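Local structure of long form salivary protein D7L1 (Aedes aegypti, 3DZT) at residues E75-Y80 and K125-G130; R15-N20 and Q48-C53. The protein binds and sequesters biogenic amines and leukotrienes of the vertebrate host during blood feeding, holding lipids in an N-terminal pocket and amines in a C-terminal one. One frame throughout, in Å; residues are numbered along the deposited sequence.

Interaction 1: E75-Y80 and K125-G130. With EAH ((5S,7E,9E,11Z,14Z)-5-hydroxyicosa-7,9,11,14-tetraenoic acid), chain C.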
ATOM      1  N   GLU A  75      -8.498 -17.507   3.597  1.00 17.75           N
ATOM      2  CA  GLU A  75      -8.904 -16.258   4.244  1.00 18.15           C
ATOM      3  C   GLU A  75      -9.536 -15.294   3.252  1.00 17.20           C
ATOM      4  O   GLU A  75     -10.533 -14.629   3.561  1.00 16.46           O
ATOM      5  CB  GLU A  75      -7.726 -15.585   4.960  1.00 18.76           C
ATOM      6  CG  GLU A  75      -7.406 -16.207   6.319  1.00 23.53           C
ATOM      7  CD  GLU A  75      -8.620 -16.247   7.250  1.00 27.03           C
ATOM      8  OE1 GLU A  75      -9.024 -15.173   7.755  1.00 30.08           O
ATOM      9  OE2 GLU A  75      -9.167 -17.353   7.463  1.00 30.39           O
ATOM     10  N   GLN A  76      -8.959 -15.231   2.051  1.00 16.26           N
ATOM     11  CA  GLN A  76      -9.448 -14.330   1.020  1.00 15.65           C
ATOM     12  C   GLN A  76     -10.848 -14.745   0.556  1.00 15.60           C
ATOM     13  O   GLN A  76     -11.730 -13.894   0.393  1.00 16.41           O
ATOM     14  CB  GLN A  76      -8.461 -14.255  -0.154  1.00 15.25           C
ATOM     15  CG  GLN A  76      -8.790 -13.174  -1.173  1.00 14.53           C
ATOM     16  CD  GLN A  76      -8.480 -11.750  -0.671  1.00 13.40           C
ATOM     17  OE1 GLN A  76      -7.911 -11.563   0.405  1.00 14.96           O
ATOM     18  NE2 GLN A  76      -8.843 -10.751  -1.472  1.00 12.93           N
ATOM     19  N   PHE A  77     -11.047 -16.044   0.348  1.00 15.29           N
ATOM     20  CA  PHE A  77     -12.340 -16.561  -0.104  1.00 15.55           C
ATOM     21  C   PHE A  77     -13.416 -16.368   0.968  1.00 15.58           C
ATOM     22  O   PHE A  77     -14.572 -16.082   0.653  1.00 16.53           O
ATOM     23  CB  PHE A  77     -12.233 -18.049  -0.434  1.00 14.93           C
ATOM     24  CG  PHE A  77     -13.455 -18.619  -1.095  1.00 14.98           C
ATOM     25  CD1 PHE A  77     -14.156 -17.899  -2.070  1.00 15.03           C
ATOM     26  CD2 PHE A  77     -13.872 -19.914  -0.790  1.00 16.34           C
ATOM     27  CE1 PHE A  77     -15.289 -18.456  -2.696  1.00 15.07           C
ATOM     28  CE2 PHE A  77     -14.995 -20.474  -1.407  1.00 17.36           C
ATOM     29  CZ  PHE A  77     -15.708 -19.753  -2.355  1.00 16.86           C
ATOM     30  N   LYS A  78     -13.042 -16.561   2.224  1.00 16.19           N
ATOM     31  CA  LYS A  78     -13.976 -16.335   3.345  1.00 17.37           C
ATOM     32  C   LYS A  78     -14.487 -14.880   3.343  1.00 17.23           C
ATOM     33  O   LYS A  78     -15.681 -14.608   3.550  1.00 17.61           O
ATOM     34  CB  LYS A  78     -13.268 -16.651   4.659  1.00 17.59           C
ATOM     35  CG  LYS A  78     -14.065 -16.271   5.887  1.00 22.55           C
ATOM     36  CD  LYS A  78     -13.587 -17.017   7.118  1.00 26.93           C
ATOM     37  CE  LYS A  78     -14.355 -16.548   8.344  1.00 29.17           C
ATOM     38  NZ  LYS A  78     -14.301 -17.572   9.429  1.00 32.69           N
ATOM     39  N   ALA A  79     -13.574 -13.957   3.103  1.00 16.96           N
ATOM     40  CA  ALA A  79     -13.904 -12.526   3.055  1.00 17.24           C
ATOM     41  C   ALA A  79     -14.721 -12.152   1.805  1.00 17.38           C
ATOM     42  O   ALA A  79     -15.552 -11.234   1.869  1.00 17.78           O
ATOM     43  CB  ALA A  79     -12.632 -11.696   3.110  1.00 16.70           C
ATOM     44  N   TYR A  80     -14.470 -12.831   0.677  1.00 16.20           N
ATOM     45  CA  TYR A  80     -15.127 -12.500  -0.602  1.00 16.23           C
ATOM     46  C   TYR A  80     -15.745 -13.697  -1.327  1.00 16.25           C
ATOM     47  O   TYR A  80     -15.268 -14.101  -2.400  1.00 15.84           O
ATOM     48  CB  TYR A  80     -14.153 -11.758  -1.545  1.00 15.76           C
ATOM     49  CG  TYR A  80     -13.620 -10.486  -0.926  1.00 15.19           C
ATOM     50  CD1 TYR A  80     -14.389  -9.317  -0.914  1.00 13.38           C
ATOM     51  CD2 TYR A  80     -12.373 -10.466  -0.306  1.00 14.43           C
ATOM     52  CE1 TYR A  80     -13.903  -8.150  -0.327  1.00 15.06           C
ATOM     53  CE2 TYR A  80     -11.872  -9.299   0.285  1.00 15.18           C
ATOM     54  CZ  TYR A  80     -12.653  -8.154   0.259  1.00 15.56           C
ATOM     55  OH  TYR A  80     -12.196  -7.032   0.866  1.00 16.99           O
ATOM     56  N   LYS A 125      -6.686 -14.486  -9.959  1.00 14.72           N
ATOM     57  CA  LYS A 125      -7.036 -13.136 -10.430  1.00 14.74           C
ATOM     58  C   LYS A 125      -8.356 -12.645  -9.838  1.00 15.12           C
ATOM     59  O   LYS A 125      -8.422 -11.517  -9.334  1.00 15.21           O
ATOM     60  CB  LYS A 125      -7.119 -13.134 -11.954  1.00 15.18           C
ATOM     61  CG  LYS A 125      -7.231 -11.766 -12.609  1.00 15.76           C
ATOM     62  CD  LYS A 125      -7.097 -11.985 -14.127  1.00 19.80           C
ATOM     63  CE  LYS A 125      -6.583 -10.771 -14.837  1.00 26.84           C
ATOM     64  NZ  LYS A 125      -7.454  -9.602 -14.592  1.00 30.92           N
ATOM     65  N   ASN A 126      -9.398 -13.484  -9.900  1.00 14.06           N
ATOM     66  CA  ASN A 126     -10.719 -13.107  -9.379  1.00 14.18           C
ATOM     67  C   ASN A 126     -10.706 -12.868  -7.879  1.00 14.03           C
ATOM     68  O   ASN A 126     -11.246 -11.871  -7.402  1.00 14.14           O
ATOM     69  CB  ASN A 126     -11.752 -14.176  -9.749  1.00 14.49           C
ATOM     70  CG  ASN A 126     -12.083 -14.162 -11.246  1.00 15.76           C
ATOM     71  OD1 ASN A 126     -11.551 -13.361 -11.988  1.00 18.21           O
ATOM     72  ND2 ASN A 126     -12.952 -15.055 -11.679  1.00 17.60           N
ATOM     73  N   LEU A 127     -10.061 -13.783  -7.156  1.00 13.16           N
ATOM     74  CA  LEU A 127     -10.054 -13.765  -5.694  1.00 14.25           C
ATOM     75  C   LEU A 127      -9.312 -12.569  -5.142  1.00 13.39           C
ATOM     76  O   LEU A 127      -9.693 -12.029  -4.107  1.00 14.02           O
ATOM     77  CB  LEU A 127      -9.359 -15.003  -5.156  1.00 14.57           C
ATOM     78  CG  LEU A 127     -10.138 -16.150  -4.555  1.00 19.49           C
ATOM     79  CD1 LEU A 127      -9.168 -17.000  -3.751  1.00 19.30           C
ATOM     80  CD2 LEU A 127     -11.297 -15.644  -3.647  1.00 19.22           C
ATOM     81  N   PHE A 128      -8.243 -12.192  -5.832  1.00 13.33           N
ATOM     82  CA  PHE A 128      -7.311 -11.176  -5.328  1.00 13.62           C
ATOM     83  C   PHE A 128      -7.456  -9.814  -6.015  1.00 13.42           C
ATOM     84  O   PHE A 128      -6.492  -9.033  -6.087  1.00 13.42           O
ATOM     85  CB  PHE A 128      -5.860 -11.705  -5.331  1.00 13.18           C
ATOM     86  CG  PHE A 128      -5.599 -12.720  -4.224  1.00 15.06           C
ATOM     87  CD1 PHE A 128      -5.391 -12.283  -2.907  1.00 13.52           C
ATOM     88  CD2 PHE A 128      -5.617 -14.086  -4.479  1.00 16.05           C
ATOM     89  CE1 PHE A 128      -5.185 -13.188  -1.863  1.00 14.23           C
ATOM     90  CE2 PHE A 128      -5.407 -15.019  -3.429  1.00 15.34           C
ATOM     91  CZ  PHE A 128      -5.219 -14.561  -2.118  1.00 15.76           C
ATOM     92  N   HIS A 129      -8.679  -9.520  -6.464  1.00 13.80           N
ATOM     93  CA  HIS A 129      -9.043  -8.176  -6.942  1.00 15.43           C
ATOM     94  C   HIS A 129      -8.251  -7.790  -8.179  1.00 16.66           C
ATOM     95  O   HIS A 129      -7.844  -6.641  -8.346  1.00 16.81           O
ATOM     96  CB  HIS A 129      -8.905  -7.141  -5.815  1.00 15.38           C
ATOM     97  CG  HIS A 129      -9.685  -7.504  -4.590  1.00 14.62           C
ATOM     98  ND1 HIS A 129     -11.034  -7.793  -4.622  1.00 15.02           N
ATOM     99  CD2 HIS A 129      -9.309  -7.611  -3.292  1.00 13.90           C
ATOM    100  CE1 HIS A 129     -11.454  -8.076  -3.403  1.00 15.13           C
ATOM    101  NE2 HIS A 129     -10.430  -7.951  -2.571  1.00 13.97           N
ATOM    102  N   GLY A 130      -8.057  -8.776  -9.048  1.00 17.25           N
ATOM    103  CA  GLY A 130      -7.354  -8.563 -10.299  1.00 17.91           C
ATOM    104  C   GLY A 130      -8.311  -8.439 -11.475  1.00 19.48           C
ATOM    105  O   GLY A 130      -7.899  -8.014 -12.564  1.00 20.27           O
TER
HETATM  106  O1  EAH C 305      -9.308  -2.304  -9.961  1.00 35.94           O
HETATM  107  C1  EAH C 305      -8.622  -2.820 -10.791  1.00 37.69           C
HETATM  108  O2  EAH C 305      -8.310  -2.199 -11.777  1.00 40.60           O
HETATM  109  C2  EAH C 305      -8.171  -4.245 -10.682  1.00 38.15           C
HETATM  110  C3  EAH C 305      -7.005  -4.366 -11.612  1.00 39.19           C
HETATM  111  C4  EAH C 305      -5.696  -4.648 -10.903  1.00 39.28           C
HETATM  112  C5  EAH C 305      -4.769  -5.439 -11.817  1.00 39.23           C
HETATM  113  O3  EAH C 305      -5.154  -6.688 -11.998  1.00 38.94           O
HETATM  114  C6  EAH C 305      -3.319  -5.278 -11.405  1.00 37.23           C
HETATM  115  C7  EAH C 305      -2.360  -6.188 -12.126  1.00 34.50           C
HETATM  116  C8  EAH C 305      -1.530  -6.998 -11.205  1.00 33.45           C
HETATM  117  C9  EAH C 305      -0.878  -8.092 -11.866  1.00 32.54           C
HETATM  118  C10 EAH C 305      -0.443  -9.035 -11.058  1.00 30.51           C
HETATM  119  C11 EAH C 305       0.154 -10.045 -11.885  1.00 30.19           C
HETATM  120  C12 EAH C 305       0.531 -11.215 -11.457  1.00 29.52           C
HETATM  121  C13 EAH C 305       0.458 -11.550 -10.020  1.00 29.39           C
HETATM  122  C14 EAH C 305       1.826 -11.847  -9.499  1.00 29.26           C
HETATM  123  C15 EAH C 305       2.270 -12.913  -8.890  1.00 29.27           C
HETATM  124  C16 EAH C 305       1.466 -14.120  -8.564  1.00 29.18           C
HETATM  125  C17 EAH C 305       0.773 -13.993  -7.242  1.00 27.92           C
HETATM  126  C18 EAH C 305      -0.612 -13.543  -7.556  1.00 28.83           C
HETATM  127  C19 EAH C 305      -1.711 -13.949  -6.619  1.00 30.11           C
HETATM  128  C20 EAH C 305      -1.726 -13.201  -5.338  1.00 28.38           C

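Interaction 2: R15-N20 and Q48-C53. With EAH ((5S,7E,9E,11Z,14Z)-5-hydroxyicosa-7,9,11,14-tetraenoic acid), chain C.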
ATOM      1  N   ARG A  15       3.187  -1.293  -5.904  1.00 13.36           N
ATOM      2  CA  ARG A  15       4.485  -1.208  -5.209  1.00 13.97           C
ATOM      3  C   ARG A  15       5.457  -2.241  -5.808  1.00 13.79           C
ATOM      4  O   ARG A  15       6.602  -1.913  -6.113  1.00 14.35           O
ATOM      5  CB  ARG A  15       4.307  -1.442  -3.710  1.00 12.99           C
ATOM      6  CG  ARG A  15       5.618  -1.534  -2.881  1.00 14.78           C
ATOM      7  CD  ARG A  15       6.524  -0.292  -3.039  1.00 13.01           C
ATOM      8  NE  ARG A  15       5.824   0.933  -2.618  1.00 17.43           N
ATOM      9  CZ  ARG A  15       5.754   1.353  -1.346  1.00 16.56           C
ATOM     10  NH1 ARG A  15       6.362   0.669  -0.373  1.00 16.72           N
ATOM     11  NH2 ARG A  15       5.098   2.467  -1.047  1.00 16.26           N
ATOM     12  N   CYS A  16       4.993  -3.480  -5.955  1.00 14.10           N
ATOM     13  CA  CYS A  16       5.843  -4.534  -6.493  1.00 13.96           C
ATOM     14  C   CYS A  16       6.273  -4.221  -7.927  1.00 13.56           C
ATOM     15  O   CYS A  16       7.411  -4.497  -8.308  1.00 14.03           O
ATOM     16  CB  CYS A  16       5.138  -5.897  -6.398  1.00 13.90           C
ATOM     17  SG  CYS A  16       5.056  -6.444  -4.660  1.00 15.51           S
ATOM     18  N   MET A  17       5.371  -3.667  -8.726  1.00 14.57           N
ATOM     19  CA  MET A  17       5.781  -3.240 -10.077  1.00 16.81           C
ATOM     20  C   MET A  17       6.779  -2.099 -10.020  1.00 16.23           C
ATOM     21  O   MET A  17       7.826  -2.143 -10.696  1.00 15.37           O
ATOM     22  CB  MET A  17       4.577  -2.872 -10.950  1.00 16.94           C
ATOM     23  CG  MET A  17       3.725  -4.070 -11.321  1.00 17.74           C
ATOM     24  SD  MET A  17       2.409  -3.583 -12.475  1.00 23.84           S
ATOM     25  CE  MET A  17       1.372  -5.038 -12.318  1.00 23.00           C
ATOM     26  N   GLU A  18       6.485  -1.079  -9.205  1.00 16.55           N
ATOM     27  CA  GLU A  18       7.379   0.076  -9.076  1.00 16.97           C
ATOM     28  C   GLU A  18       8.803  -0.358  -8.696  1.00 16.36           C
ATOM     29  O   GLU A  18       9.807   0.171  -9.241  1.00 15.35           O
ATOM     30  CB  GLU A  18       6.823   1.078  -8.048  1.00 17.27           C
ATOM     31  CG  GLU A  18       7.620   2.350  -7.918  1.00 19.89           C
ATOM     32  CD  GLU A  18       6.940   3.378  -7.001  1.00 20.82           C
ATOM     33  OE1 GLU A  18       5.749   3.654  -7.182  1.00 21.71           O
ATOM     34  OE2 GLU A  18       7.620   3.939  -6.120  1.00 29.05           O
ATOM     35  N   ASP A  19       8.891  -1.326  -7.778  1.00 15.21           N
ATOM     36  CA  ASP A  19      10.177  -1.785  -7.256  1.00 15.54           C
ATOM     37  C   ASP A  19      10.932  -2.747  -8.189  1.00 15.39           C
ATOM     38  O   ASP A  19      12.130  -2.980  -8.014  1.00 16.19           O
ATOM     39  CB  ASP A  19       9.978  -2.450  -5.884  1.00 15.42           C
ATOM     40  CG  ASP A  19       9.782  -1.432  -4.751  1.00 17.49           C
ATOM     41  OD1 ASP A  19       9.993  -0.228  -4.976  1.00 20.80           O
ATOM     42  OD2 ASP A  19       9.450  -1.861  -3.622  1.00 19.85           O
ATOM     43  N   ASN A  20      10.241  -3.292  -9.188  1.00 15.33           N
ATOM     44  CA  ASN A  20      10.829  -4.359  -9.994  1.00 15.63           C
ATOM     45  C   ASN A  20      10.883  -4.175 -11.510  1.00 16.34           C
ATOM     46  O   ASN A  20      11.658  -4.859 -12.180  1.00 16.88           O
ATOM     47  CB  ASN A  20      10.172  -5.695  -9.624  1.00 14.71           C
ATOM     48  CG  ASN A  20      10.559  -6.131  -8.246  1.00 16.38           C
ATOM     49  OD1 ASN A  20      11.712  -6.502  -8.020  1.00 17.97           O
ATOM     50  ND2 ASN A  20       9.640  -6.021  -7.296  1.00 16.27           N
ATOM     51  N   GLN A  48      10.817 -12.269 -12.198  1.00 13.62           N
ATOM     52  CA  GLN A  48      10.964 -13.220 -11.101  1.00 13.52           C
ATOM     53  C   GLN A  48      10.832 -12.524  -9.752  1.00 14.34           C
ATOM     54  O   GLN A  48      10.099 -12.999  -8.868  1.00 14.15           O
ATOM     55  CB  GLN A  48      12.301 -13.951 -11.225  1.00 13.56           C
ATOM     56  CG  GLN A  48      12.392 -14.848 -12.460  1.00 14.64           C
ATOM     57  CD  GLN A  48      13.800 -15.373 -12.663  1.00 15.74           C
ATOM     58  OE1 GLN A  48      14.730 -14.985 -11.952  1.00 15.35           O
ATOM     59  NE2 GLN A  48      13.970 -16.240 -13.646  1.00 18.64           N
ATOM     60  N   CYS A  49      11.493 -11.371  -9.618  1.00 13.58           N
ATOM     61  CA  CYS A  49      11.438 -10.600  -8.372  1.00 15.12           C
ATOM     62  C   CYS A  49      10.099  -9.911  -8.173  1.00 14.11           C
ATOM     63  O   CYS A  49       9.627  -9.828  -7.046  1.00 14.60           O
ATOM     64  CB  CYS A  49      12.586  -9.605  -8.286  1.00 15.53           C
ATOM     65  SG  CYS A  49      14.161 -10.397  -8.012  1.00 20.17           S
ATOM     66  N   PHE A  50       9.482  -9.448  -9.261  1.00 13.57           N
ATOM     67  CA  PHE A  50       8.100  -8.927  -9.184  1.00 13.55           C
ATOM     68  C   PHE A  50       7.158 -10.011  -8.607  1.00 13.63           C
ATOM     69  O   PHE A  50       6.390  -9.756  -7.664  1.00 13.72           O
ATOM     70  CB  PHE A  50       7.606  -8.467 -10.566  1.00 13.86           C
ATOM     71  CG  PHE A  50       6.117  -8.257 -10.638  1.00 14.34           C
ATOM     72  CD1 PHE A  50       5.509  -7.267  -9.867  1.00 14.57           C
ATOM     73  CD2 PHE A  50       5.319  -9.067 -11.460  1.00 16.29           C
ATOM     74  CE1 PHE A  50       4.106  -7.074  -9.882  1.00 16.06           C
ATOM     75  CE2 PHE A  50       3.910  -8.875 -11.517  1.00 17.60           C
ATOM     76  CZ  PHE A  50       3.303  -7.861 -10.714  1.00 16.47           C
ATOM     77  N   GLY A  51       7.199 -11.207  -9.196  1.00 13.21           N
ATOM     78  CA  GLY A  51       6.360 -12.327  -8.723  1.00 13.23           C
ATOM     79  C   GLY A  51       6.614 -12.616  -7.235  1.00 13.00           C
ATOM     80  O   GLY A  51       5.673 -12.693  -6.447  1.00 11.93           O
ATOM     81  N   LYS A  52       7.881 -12.790  -6.850  1.00 13.52           N
ATOM     82  CA  LYS A  52       8.198 -13.039  -5.422  1.00 14.49           C
ATOM     83  C   LYS A  52       7.654 -11.924  -4.514  1.00 14.86           C
ATOM     84  O   LYS A  52       7.074 -12.201  -3.462  1.00 14.95           O
ATOM     85  CB  LYS A  52       9.709 -13.227  -5.198  1.00 15.12           C
ATOM     86  CG  LYS A  52      10.058 -13.417  -3.716  1.00 17.82           C
ATOM     87  CD  LYS A  52      11.535 -13.204  -3.415  1.00 22.35           C
ATOM     88  CE  LYS A  52      11.730 -13.143  -1.896  1.00 23.47           C
ATOM     89  NZ  LYS A  52      13.048 -12.628  -1.522  1.00 27.67           N
ATOM     90  N   CYS A  53       7.841 -10.666  -4.925  1.00 15.25           N
ATOM     91  CA  CYS A  53       7.330  -9.501  -4.175  1.00 15.55           C
ATOM     92  C   CYS A  53       5.841  -9.631  -3.846  1.00 14.00           C
ATOM     93  O   CYS A  53       5.423  -9.462  -2.693  1.00 12.76           O
ATOM     94  CB  CYS A  53       7.560  -8.227  -4.973  1.00 15.69           C
ATOM     95  SG  CYS A  53       7.041  -6.688  -4.174  1.00 20.78           S
TER
HETATM   96  O1  EAH C 305      -9.308  -2.304  -9.961  1.00 35.94           O
HETATM   97  C1  EAH C 305      -8.622  -2.820 -10.791  1.00 37.69           C
HETATM   98  O2  EAH C 305      -8.310  -2.199 -11.777  1.00 40.60           O
HETATM   99  C2  EAH C 305      -8.171  -4.245 -10.682  1.00 38.15           C
HETATM  100  C3  EAH C 305      -7.005  -4.366 -11.612  1.00 39.19           C
HETATM  101  C4  EAH C 305      -5.696  -4.648 -10.903  1.00 39.28           C
HETATM  102  C5  EAH C 305      -4.769  -5.439 -11.817  1.00 39.23           C
HETATM  103  O3  EAH C 305      -5.154  -6.688 -11.998  1.00 38.94           O
HETATM  104  C6  EAH C 305      -3.319  -5.278 -11.405  1.00 37.23           C
HETATM  105  C7  EAH C 305      -2.360  -6.188 -12.126  1.00 34.50           C
HETATM  106  C8  EAH C 305      -1.530  -6.998 -11.205  1.00 33.45           C
HETATM  107  C9  EAH C 305      -0.878  -8.092 -11.866  1.00 32.54           C
HETATM  108  C10 EAH C 305      -0.443  -9.035 -11.058  1.00 30.51           C
HETATM  109  C11 EAH C 305       0.154 -10.045 -11.885  1.00 30.19           C
HETATM  110  C12 EAH C 305       0.531 -11.215 -11.457  1.00 29.52           C
HETATM  111  C13 EAH C 305       0.458 -11.550 -10.020  1.00 29.39           C
HETATM  112  C14 EAH C 305       1.826 -11.847  -9.499  1.00 29.26           C
HETATM  113  C15 EAH C 305       2.270 -12.913  -8.890  1.00 29.27           C
HETATM  114  C16 EAH C 305       1.466 -14.120  -8.564  1.00 29.18           C
HETATM  115  C17 EAH C 305       0.773 -13.993  -7.242  1.00 27.92           C
HETATM  116  C18 EAH C 305      -0.612 -13.543  -7.556  1.00 28.83           C
HETATM  117  C19 EAH C 305      -1.711 -13.949  -6.619  1.00 30.11           C
HETATM  118  C20 EAH C 305      -1.726 -13.201  -5.338  1.00 28.38           C

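Interaction 1: E75-Y80 and K125-G130
Gln76 makes the polar link: its NE2 donates to the backbone O of Leu127 over 3.0 Å, with an N-H...O angle of 156°. The acceptor lies close to the plane of the Gln76 amide, whereas the donor is tilted 22° from the plane of the Leu127 carbonyl. Since Phe128 is the first residue to leave helical geometry, this bond uses a carbonyl at the very end of helix 121-127. The other end of the amide is held too, OE1 accepting from the backbone N of Phe4, so the group is fixed at both ends inside a buried contact.

Two aromatic contacts flank that bond. The His129 ring stands edge-on over the Tyr80 ring in a T-shaped pair, planes 87° apart and centroids at 4.6 Å, with CE1 of His129 above the centre of the Tyr80 face. On the other residue of the turn, CG of Gln76 sits 3.7 Å from CE1 of Phe128 in a CH-pi contact over the ring face. The bend of the glutamine at chi2 helps bring its amide nearly parallel to that ring. Phe128's opposite face meets C20, the terminal methyl of the bound hydroxy fatty acid.

The apolar part is the packing of Leu127 on Phe77: CD2 of Leu127 reaches CD1 of Phe77 at 4.0 Å and also touches the Phe77 backbone.

Beyond the turn, O of Gly130, a leukotriene E4-binding residue, receives two donors, Lys125 NZ at 2.6 Å and the ligand hydroxyl O3 at 3.1 Å. The contact thus joins the C-terminal ends of helices 71-79 and 121-127 at the lipid pocket; Met9 of helix 6-20 and Leu138 of helix 132-142 pack on His129, while Phe77 leans on Val89 of helix 86-97.

Interaction 2: R15-N20 and Q48-C53
Cys16 carries SG beside its own backbone N (chi1 -71°), while Cys53 carries its SG anti to N (chi1 -178°), and these two settings bring the sulfurs together in a disulfide, Cys16 SG and Cys53 SG being bonded at 2.1 Å. Phe50, one turn earlier on the same helix as Cys53, also swings its ring anti to N and lays it against helix 6-20.

There the rim of the ring meets the Cys16 backbone: CD1 of Phe50 is 3.7 Å from Cys16 C, which lies in the ring plane. Met17 runs alongside Phe50, pointing the same way, with CG 3.4 Å from CE1 of the ring. Its sulfur adds an oblique Met-aromatic contact, SD standing 5.3 Å from the ring centroid. Both side chains continue to the bound lipid, where Met17 CE approaches C8 at 3.7 Å and Phe50 CZ approaches C10.

Asn20 folds back on its own helix, ND2 donating to a lone pair of Cys16 O at 2.9 Å. That leaves OD1 against CB of Cys49, at 3.2 Å.

The short axes come within 8.9 Å and run roughly antiparallel, at 151°. This disulfide-linked helix pair belongs to the PBP/GOBP fold; Cys49 bonds onward to Cys106 of helix 106-119, and Trp34 of helix 27-34 stacks on Phe50.

Interactions 1 and 2 have centres about 20 Å apart and do not touch, their nearest atoms being about 10 Å from each other; the fatty acid spans the gap. Residues 125-130 meet it near the carboxylate end, where His129 O lies by C2, at the hydroxyl and at the terminal methyl, whereas Met17 and Phe50 of interaction 2 line the conjugated stretch between. Helix 6-20 serves both, since its Met9 reaches interaction 1 while residues 15-20 form half of interaction 2. Trp37 and Lys149, which bind leukotriene E4, also hydrogen-bond this lipid, through Trp37 NE1 and Lys149 NZ. Trp37 lies about 5 Å from Phe128 and about 7 Å from Met17, between side chains.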